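Local coordinates for protein giardin subunit alpha-1 (Giardia intestinalis, PDB 4EVF) that binds calcium and, in a calcium-dependent way, phospholipids such as phosphatidylserine, and takes part in parasite attachment to the intestinal mucosa and in remodelling of the cytoskeleton, at residues A[25-30]-A[69-74]; A[136-141]-A[173-178]. One frame throughout, in Å; residues are numbered along the deposited sequence.

Contact 1 (A[25-30]-A[69-74])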
loop_
_atom_site.group_PDB
_atom_site.type_symbol
_atom_site.label_atom_id
_atom_site.label_comp_id
_atom_site.label_asym_id
_atom_site.label_seq_id
_atom_site.Cartn_x
_atom_site.Cartn_y
_atom_site.Cartn_z
ATOM N N PHE A 25 7.242 18.276 3.041
ATOM C CA PHE A 25 7.395 18.822 1.698
ATOM C C PHE A 25 8.675 18.324 1.029
ATOM O O PHE A 25 8.673 17.963 -0.156
ATOM C CB PHE A 25 7.372 20.351 1.685
ATOM C CG PHE A 25 7.636 20.927 0.322
ATOM C CD1 PHE A 25 6.692 20.809 -0.682
ATOM C CD2 PHE A 25 8.844 21.546 0.031
ATOM C CE1 PHE A 25 6.937 21.313 -1.947
ATOM C CE2 PHE A 25 9.094 22.055 -1.227
ATOM C CZ PHE A 25 8.141 21.938 -2.220
ATOM N N ILE A 26 9.767 18.332 1.785
ATOM C CA ILE A 26 11.042 17.835 1.275
ATOM C C ILE A 26 10.930 16.352 0.953
ATOM O O ILE A 26 11.389 15.898 -0.091
ATOM C CB ILE A 26 12.189 18.054 2.275
ATOM C CG1 ILE A 26 12.441 19.554 2.473
ATOM C CG2 ILE A 26 13.448 17.368 1.779
ATOM C CD1 ILE A 26 13.172 19.892 3.750
ATOM N N ALA A 27 10.311 15.590 1.848
ATOM C CA ALA A 27 10.154 14.166 1.601
ATOM C C ALA A 27 9.349 13.936 0.326
ATOM O O ALA A 27 9.620 12.998 -0.421
ATOM C CB ALA A 27 9.501 13.480 2.790
ATOM N N SER A 28 8.375 14.815 0.074
ATOM C CA SER A 28 7.431 14.649 -1.032
ATOM C C SER A 28 8.095 14.884 -2.389
ATOM O O SER A 28 7.589 14.464 -3.427
ATOM C CB SER A 28 6.266 15.627 -0.872
ATOM O OG SER A 28 6.603 16.921 -1.351
ATOM N N GLU A 29 9.229 15.573 -2.362
ATOM C CA GLU A 29 9.939 15.958 -3.573
ATOM C C GLU A 29 10.745 14.813 -4.189
ATOM O O GLU A 29 11.187 14.911 -5.333
ATOM C CB GLU A 29 10.891 17.108 -3.246
ATOM C CG GLU A 29 10.206 18.411 -2.933
ATOM C CD GLU A 29 9.597 19.015 -4.171
ATOM O OE1 GLU A 29 8.444 18.666 -4.502
ATOM O OE2 GLU A 29 10.286 19.819 -4.832
ATOM N N TYR A 30 10.931 13.741 -3.424
ATOM C CA TYR A 30 11.906 12.706 -3.755
ATOM C C TYR A 30 11.388 11.295 -3.538
ATOM O O TYR A 30 10.653 11.019 -2.579
ATOM C CB TYR A 30 13.165 12.893 -2.912
ATOM C CG TYR A 30 13.832 14.229 -3.105
ATOM C CD1 TYR A 30 14.557 14.501 -4.260
ATOM C CD2 TYR A 30 13.735 15.227 -2.142
ATOM C CE1 TYR A 30 15.160 15.721 -4.447
ATOM C CE2 TYR A 30 14.336 16.451 -2.325
ATOM C CZ TYR A 30 15.054 16.687 -3.481
ATOM O OH TYR A 30 15.665 17.898 -3.676
ATOM N N ASP A 69 9.342 7.214 8.887
ATOM C CA ASP A 69 9.232 6.131 7.916
ATOM C C ASP A 69 9.786 6.552 6.557
ATOM O O ASP A 69 10.499 5.787 5.896
ATOM C CB ASP A 69 7.764 5.708 7.740
ATOM C CG ASP A 69 7.198 4.980 8.955
ATOM O OD1 ASP A 69 7.968 4.587 9.859
ATOM O OD2 ASP A 69 5.967 4.774 8.989
ATOM N N LEU A 70 9.437 7.764 6.139
ATOM C CA LEU A 70 9.858 8.284 4.834
ATOM C C LEU A 70 11.373 8.372 4.682
ATOM O O LEU A 70 11.891 8.413 3.558
ATOM C CB LEU A 70 9.210 9.640 4.553
ATOM C CG LEU A 70 7.686 9.562 4.370
ATOM C CD1 LEU A 70 7.039 10.945 4.512
ATOM C CD2 LEU A 70 7.325 8.920 3.033
ATOM N N PHE A 71 12.082 8.399 5.807
ATOM C CA PHE A 71 13.548 8.466 5.766
ATOM C C PHE A 71 14.190 7.218 6.363
ATOM O O PHE A 71 15.406 7.172 6.659
ATOM C CB PHE A 71 14.047 9.778 6.374
ATOM C CG PHE A 71 13.717 10.974 5.523
ATOM C CD1 PHE A 71 14.348 11.151 4.300
ATOM C CD2 PHE A 71 12.732 11.877 5.902
ATOM C CE1 PHE A 71 14.038 12.232 3.493
ATOM C CE2 PHE A 71 12.419 12.957 5.100
ATOM C CZ PHE A 71 13.065 13.138 3.898
ATOM N N SER A 72 13.358 6.187 6.492
ATOM C CA SER A 72 13.801 4.873 6.923
ATOM C C SER A 72 13.833 3.899 5.751
ATOM O O SER A 72 13.477 4.262 4.633
ATOM C CB SER A 72 12.882 4.350 8.023
ATOM O OG SER A 72 12.948 5.211 9.144
ATOM N N ASP A 73 14.271 2.671 6.013
ATOM C CA ASP A 73 14.257 1.615 5.002
ATOM C C ASP A 73 12.838 1.085 4.856
ATOM O O ASP A 73 12.268 0.550 5.814
ATOM C CB ASP A 73 15.205 0.474 5.373
ATOM C CG ASP A 73 15.415 -0.499 4.223
ATOM O OD1 ASP A 73 16.514 -0.525 3.621
ATOM O OD2 ASP A 73 14.472 -1.242 3.911
ATOM N N ARG A 74 12.275 1.251 3.665
ATOM C CA ARG A 74 10.867 0.941 3.420
ATOM C C ARG A 74 10.543 -0.544 3.544
ATOM O O ARG A 74 9.383 -0.908 3.699
ATOM C CB ARG A 74 10.432 1.459 2.050
ATOM C CG ARG A 74 11.035 0.702 0.859
ATOM C CD ARG A 74 10.759 1.439 -0.456
ATOM N NE ARG A 74 11.371 0.764 -1.602
ATOM C CZ ARG A 74 12.647 0.903 -1.945
ATOM N NH1 ARG A 74 13.432 1.691 -1.225
ATOM N NH2 ARG A 74 13.137 0.259 -3.001
#
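Ala27 meets Leu70 and Phe71 in the helical core of the first predicted annexin repeat. Its CB points at the 69-74 segment and carries most of the contact. CB lies 3.7 Å from CZ of Phe71. It is also 3.9 Å from CD1 of Leu70. The methyl approaches the far end of the Phe71 ring obliquely. The two partners are consecutive, and Phe71 already lies in the loop that follows helix 62-70. The CB of Leu70 points toward helix 20-28, and CD1 meets the alanine methyl. The CB of Phe71 does not point there. Its CG lies anti to the carbonyl carbon (chi1 -69°), and from there the long ring carries CZ across to the alanine. All three residues are buried, and the contact is purely apolar.

Other helices enclose it. Leu291 of helix 284-292 touches both Ala27 and Leu70. Leu11 of helix 4-16 and Leu50 and Ile54 of helix 50-57 pack on Phe71. Arg35 also touches this ring, and its NE bonds the O of Leu70, giving that carbonyl a polar partner.

The backbone turns through the contact residues. Ser72 N bonds Asp69 O at 2.9 Å, spanning Leu70 and Phe71, and Asp69 itself is held by a salt bridge to Arg249. The CB of Ser28 points away from 69-74. Its OG donates to Phe25 O at 2.6 Å, tilted 24° from the carbonyl plane.

Contact 2 (A[136-141]-A[173-178])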
loop_
_atom_site.group_PDB
_atom_site.type_symbol
_atom_site.label_atom_id
_atom_site.label_comp_id
_atom_site.label_asym_id
_atom_site.label_seq_id
_atom_site.Cartn_x
_atom_site.Cartn_y
_atom_site.Cartn_z
ATOM N N TRP A 136 -10.127 -15.625 1.496
ATOM C CA TRP A 136 -9.185 -14.508 1.571
ATOM C C TRP A 136 -7.792 -14.970 2.011
ATOM O O TRP A 136 -6.780 -14.480 1.506
ATOM C CB TRP A 136 -9.715 -13.358 2.449
ATOM C CG TRP A 136 -9.747 -13.636 3.925
ATOM C CD1 TRP A 136 -10.817 -14.071 4.658
ATOM C CD2 TRP A 136 -8.670 -13.467 4.853
ATOM N NE1 TRP A 136 -10.463 -14.197 5.981
ATOM C CE2 TRP A 136 -9.151 -13.827 6.125
ATOM C CE3 TRP A 136 -7.341 -13.043 4.729
ATOM C CZ2 TRP A 136 -8.350 -13.791 7.262
ATOM C CZ3 TRP A 136 -6.553 -13.002 5.861
ATOM C CH2 TRP A 136 -7.058 -13.375 7.109
ATOM N N CYS A 137 -7.742 -15.927 2.936
ATOM C CA CYS A 137 -6.468 -16.491 3.380
ATOM C C CYS A 137 -5.748 -17.144 2.212
ATOM O O CYS A 137 -4.550 -16.940 2.024
ATOM C CB CYS A 137 -6.682 -17.544 4.465
ATOM S SG CYS A 137 -7.935 -17.110 5.691
ATOM N N LEU A 138 -6.490 -17.943 1.445
ATOM C CA LEU A 138 -5.911 -18.695 0.336
ATOM C C LEU A 138 -5.386 -17.762 -0.758
ATOM O O LEU A 138 -4.320 -18.004 -1.335
ATOM C CB LEU A 138 -6.943 -19.668 -0.240
ATOM C CG LEU A 138 -7.458 -20.791 0.671
ATOM C CD1 LEU A 138 -8.525 -21.598 -0.034
ATOM C CD2 LEU A 138 -6.310 -21.693 1.105
ATOM N N LEU A 139 -6.136 -16.704 -1.052
ATOM C CA LEU A 139 -5.674 -15.708 -2.019
ATOM C C LEU A 139 -4.428 -14.989 -1.529
ATOM O O LEU A 139 -3.508 -14.755 -2.314
ATOM C CB LEU A 139 -6.776 -14.704 -2.384
ATOM C CG LEU A 139 -6.419 -13.635 -3.431
ATOM C CD1 LEU A 139 -5.957 -14.227 -4.762
ATOM C CD2 LEU A 139 -7.623 -12.716 -3.660
ATOM N N MET A 140 -4.383 -14.634 -0.244
ATOM C CA MET A 140 -3.212 -13.922 0.278
ATOM C C MET A 140 -1.955 -14.786 0.245
ATOM O O MET A 140 -0.858 -14.297 -0.054
ATOM C CB MET A 140 -3.450 -13.362 1.686
ATOM C CG MET A 140 -4.293 -12.086 1.671
ATOM S SD MET A 140 -4.329 -11.263 3.279
ATOM C CE MET A 140 -5.628 -10.046 3.003
ATOM N N GLU A 141 -2.119 -16.069 0.526
ATOM C CA GLU A 141 -1.002 -17.010 0.439
ATOM C C GLU A 141 -0.418 -17.036 -0.974
ATOM O O GLU A 141 0.796 -16.958 -1.164
ATOM C CB GLU A 141 -1.452 -18.418 0.821
ATOM C CG GLU A 141 -0.314 -19.419 0.822
ATOM C CD GLU A 141 -0.745 -20.790 1.279
ATOM O OE1 GLU A 141 -1.933 -21.134 1.121
ATOM O OE2 GLU A 141 0.114 -21.525 1.800
ATOM N N TYR A 173 -11.041 -21.618 -8.869
ATOM C CA TYR A 173 -10.602 -20.926 -10.090
ATOM C C TYR A 173 -10.362 -19.447 -9.792
ATOM O O TYR A 173 -9.433 -18.825 -10.320
ATOM C CB TYR A 173 -11.668 -21.071 -11.180
ATOM C CG TYR A 173 -11.287 -20.530 -12.542
ATOM C CD1 TYR A 173 -10.866 -21.386 -13.553
ATOM C CD2 TYR A 173 -11.371 -19.170 -12.827
ATOM C CE1 TYR A 173 -10.522 -20.909 -14.793
ATOM C CE2 TYR A 173 -11.024 -18.675 -14.072
ATOM C CZ TYR A 173 -10.596 -19.558 -15.053
ATOM O OH TYR A 173 -10.250 -19.094 -16.297
ATOM N N LEU A 174 -11.221 -18.887 -8.946
ATOM C CA LEU A 174 -11.134 -17.483 -8.570
ATOM C C LEU A 174 -9.839 -17.170 -7.821
ATOM O O LEU A 174 -9.169 -16.171 -8.107
ATOM C CB LEU A 174 -12.338 -17.111 -7.724
ATOM C CG LEU A 174 -13.561 -16.489 -8.399
ATOM C CD1 LEU A 174 -13.696 -16.782 -9.874
ATOM C CD2 LEU A 174 -14.842 -16.843 -7.609
ATOM N N ILE A 175 -9.491 -18.027 -6.865
ATOM C CA ILE A 175 -8.309 -17.822 -6.040
ATOM C C ILE A 175 -7.053 -17.911 -6.904
ATOM O O ILE A 175 -6.141 -17.093 -6.797
ATOM C CB ILE A 175 -8.262 -18.843 -4.887
ATOM C CG1 ILE A 175 -9.409 -18.582 -3.902
ATOM C CG2 ILE A 175 -6.938 -18.782 -4.160
ATOM C CD1 ILE A 175 -9.711 -19.760 -2.988
ATOM N N ASP A 176 -7.020 -18.913 -7.769
ATOM C CA ASP A 176 -5.891 -19.101 -8.666
ATOM C C ASP A 176 -5.821 -17.966 -9.684
ATOM O O ASP A 176 -4.748 -17.469 -9.980
ATOM C CB ASP A 176 -6.008 -20.447 -9.381
ATOM C CG ASP A 176 -4.903 -20.659 -10.381
ATOM O OD1 ASP A 176 -3.810 -21.086 -9.955
ATOM O OD2 ASP A 176 -5.123 -20.385 -11.582
ATOM N N PHE A 177 -6.966 -17.549 -10.218
ATOM C CA PHE A 177 -6.964 -16.474 -11.203
ATOM C C PHE A 177 -6.434 -15.156 -10.637
ATOM O O PHE A 177 -5.489 -14.577 -11.162
ATOM C CB PHE A 177 -8.357 -16.243 -11.797
ATOM C CG PHE A 177 -8.415 -15.072 -12.731
ATOM C CD1 PHE A 177 -8.722 -13.804 -12.255
ATOM C CD2 PHE A 177 -8.120 -15.228 -14.079
ATOM C CE1 PHE A 177 -8.757 -12.721 -13.114
ATOM C CE2 PHE A 177 -8.171 -14.160 -14.933
ATOM C CZ PHE A 177 -8.477 -12.901 -14.461
ATOM N N PHE A 178 -7.055 -14.670 -9.568
ATOM C CA PHE A 178 -6.612 -13.416 -8.974
ATOM C C PHE A 178 -5.197 -13.522 -8.387
ATOM O O PHE A 178 -4.449 -12.546 -8.389
ATOM C CB PHE A 178 -7.640 -12.906 -7.955
ATOM C CG PHE A 178 -8.865 -12.331 -8.599
ATOM C CD1 PHE A 178 -8.874 -11.015 -9.027
ATOM C CD2 PHE A 178 -9.989 -13.112 -8.814
ATOM C CE1 PHE A 178 -9.990 -10.478 -9.646
ATOM C CE2 PHE A 178 -11.097 -12.592 -9.438
ATOM C CZ PHE A 178 -11.105 -11.268 -9.849
#
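Ile175 packs against Leu138 and the backbone beside it, and its two branches do different work. From CB, the CG2 methyl lies against the helix 135-145 backbone. It is 3.8 Å from Leu139 N and 3.9 Å from Leu138 C. The other branch runs through CG1, anti to the carbonyl carbon (chi1 -67°), to CD1. This terminal methyl touches CD1 of Leu138 at 3.7 Å and CB of Leu138 at 3.9 Å. The Leu138 and Ile175 side chains meet at a slant.

Leu139 answers from the opposite helix. Its first torsion places CG anti to the backbone N (chi1 -178°), and the next one turns CD1 over the backbone of helix 171-180. There CD1 lies 3.5 Å from Ile175 O and 3.8 Å from CB of Phe178. Phe217 of helix 211-225 also touches Leu139. In the Phe178 side chain it is CB that does the touching, and Phe178 O bonds NH1 of Arg148.

The axes of the two short segments approach to 9.1 Å and run in roughly the same direction, with a crossing angle of -30°. This is apolar helix-helix packing between the predicted second and third repeats of the all-helical annexin fold.

Overall arrangement
Contact 1 and contact 2 sit on opposite sides of the chain's centre. Their centres are 33 Å apart, and their nearest atoms about 17 Å, so they do not touch. Both segments of contact 1 precede those of contact 2 along the chain. They share no helix. Contact 1 joins helix 20-28 to helix 62-70 and the loop just after it, in the core of the predicted first repeat. Through helix 284-292, the C-terminal end of the chain folds back onto this repeat. Contact 2 joins helix 135-145 of the predicted second repeat to helix 171-180 of the third. One lies within a single predicted repeat, and the other joins two successive ones in this single-chain annexin.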